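Side-chain contact in formiminotetrahydrofolate cyclodeaminase (Thermotoga maritima, PDB 1O5H), which probably catalyses the cyclising deamination of 5-formiminotetrahydrofolate, yielding 5,10-methenyltetrahydrofolate and ammonia: residues A[149-152]-A[153-157]. Sequence-based numbering, arbitrary orientation.
Sequences DTLN and AADLC
Leu151 and Asp155, one helical turn apart, run side by side and point the same way; CD2 of Leu151 meets carboxylate OD2 of Asp155 at 3.9 Å, a contact of methyl with oxygen. CG of Asp155 stands beside its own backbone N and anti to the carbonyl carbon (chi1 -75°), which turns the carboxylate back toward Leu151, OD2 being 3.6 Å from Leu151 O, a pair of acceptors with no bond between them. OD1 is hydrogen-bonded to Tyr199 OH and forms a long, weak ion pair with Lys203 NZ, both on helix 178-206. Four i to i+4 bonds, Ala153 N to Asp149 O, Ala154 N to Thr150 O, Asp155 N to Leu151 O (2.8 Å, N-H...O angle 164°) and Leu156 N to Asn152 O, define an alpha-helical stretch near the start of helix 147-172, in an all-helical subunit that pairs with a second copy. The side chain of Leu156 leans back over the Asn152 carbonyl, its CG beside the backbone N (chi1 -58°). Asp149 OD1 and Asn152 ND2 hydrogen-bond to Gly36 N and Asn167 OD1 of the second subunit, and Leu156 packs on Val39 of that subunit. Thr150, Ala153 and Ala154 instead pack on Leu135 of helix 107-141 in the same chain, while Leu151 and Asp155 touch both helix 178-206 and the second subunit.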
loop_
_atom_site.group_PDB
_atom_site.type_symbol
_atom_site.label_atom_id
_atom_site.label_comp_id
_atom_site.label_asym_id
_atom_site.label_seq_id
_atom_site.Cartn_x
_atom_site.Cartn_y
_atom_site.Cartn_z
ATOM N N ASP A 149 -6.376 -2.586 -12.475
ATOM C CA ASP A 149 -6.777 -2.012 -11.198
ATOM C C ASP A 149 -7.121 -3.063 -10.162
ATOM O O ASP A 149 -6.834 -2.899 -8.990
ATOM C CB ASP A 149 -7.912 -1.037 -11.376
ATOM C CG ASP A 149 -7.489 0.191 -12.106
ATOM O OD1 ASP A 149 -6.372 0.681 -11.828
ATOM O OD2 ASP A 149 -8.200 0.742 -12.973
ATOM N N THR A 150 -7.725 -4.150 -10.588
ATOM C CA THR A 150 -7.946 -5.260 -9.685
ATOM C C THR A 150 -6.634 -5.812 -9.157
ATOM O O THR A 150 -6.497 -6.036 -7.950
ATOM C CB THR A 150 -8.687 -6.346 -10.414
ATOM O OG1 THR A 150 -9.951 -5.816 -10.843
ATOM C CG2 THR A 150 -9.032 -7.488 -9.456
ATOM N N LEU A 151 -5.678 -6.037 -10.060
ATOM C CA LEU A 151 -4.395 -6.609 -9.696
ATOM C C LEU A 151 -3.731 -5.683 -8.715
ATOM O O LEU A 151 -3.240 -6.107 -7.683
ATOM C CB LEU A 151 -3.509 -6.761 -10.916
ATOM C CG LEU A 151 -2.922 -8.146 -11.158
ATOM C CD1 LEU A 151 -1.886 -8.024 -12.208
ATOM C CD2 LEU A 151 -2.338 -8.805 -9.886
ATOM N N ASN A 152 -3.753 -4.400 -9.027
ATOM C CA ASN A 152 -3.144 -3.428 -8.177
ATOM C C ASN A 152 -3.737 -3.568 -6.816
ATOM O O ASN A 152 -3.012 -3.556 -5.813
ATOM C CB ASN A 152 -3.393 -2.029 -8.724
ATOM C CG ASN A 152 -2.546 -1.727 -9.925
ATOM O OD1 ASN A 152 -1.704 -2.546 -10.343
ATOM N ND2 ASN A 152 -2.726 -0.543 -10.474
ATOM N N ALA A 153 -5.058 -3.720 -6.767
ATOM C CA ALA A 153 -5.716 -3.802 -5.480
ATOM C C ALA A 153 -5.328 -5.089 -4.764
ATOM O O ALA A 153 -5.159 -5.091 -3.546
ATOM C CB ALA A 153 -7.179 -3.671 -5.610
ATOM N N ALA A 154 -5.108 -6.168 -5.504
ATOM C CA ALA A 154 -4.661 -7.406 -4.863
ATOM C C ALA A 154 -3.274 -7.242 -4.267
ATOM O O ALA A 154 -2.984 -7.673 -3.132
ATOM C CB ALA A 154 -4.686 -8.533 -5.823
ATOM N N ASP A 155 -2.395 -6.604 -5.011
ATOM C CA ASP A 155 -1.077 -6.411 -4.464
ATOM C C ASP A 155 -1.134 -5.571 -3.165
ATOM O O ASP A 155 -0.533 -5.952 -2.152
ATOM C CB ASP A 155 -0.142 -5.871 -5.530
ATOM C CG ASP A 155 0.282 -6.953 -6.525
ATOM O OD1 ASP A 155 0.653 -8.048 -6.072
ATOM O OD2 ASP A 155 0.302 -6.809 -7.771
ATOM N N LEU A 156 -1.899 -4.481 -3.162
ATOM C CA LEU A 156 -1.981 -3.664 -1.954
ATOM C C LEU A 156 -2.632 -4.451 -0.828
ATOM O O LEU A 156 -2.111 -4.488 0.280
ATOM C CB LEU A 156 -2.758 -2.386 -2.214
ATOM C CG LEU A 156 -2.176 -1.522 -3.320
ATOM C CD1 LEU A 156 -3.091 -0.343 -3.532
ATOM C CD2 LEU A 156 -0.774 -1.075 -2.969
ATOM N N CYS A 157 -3.748 -5.106 -1.139
ATOM C CA CYS A 157 -4.410 -5.977 -0.193
ATOM C C CYS A 157 -3.401 -6.886 0.534
ATOM O O CYS A 157 -3.253 -6.841 1.765
ATOM C CB CYS A 157 -5.441 -6.818 -0.919
ATOM S SG CYS A 157 -6.359 -7.907 0.174
#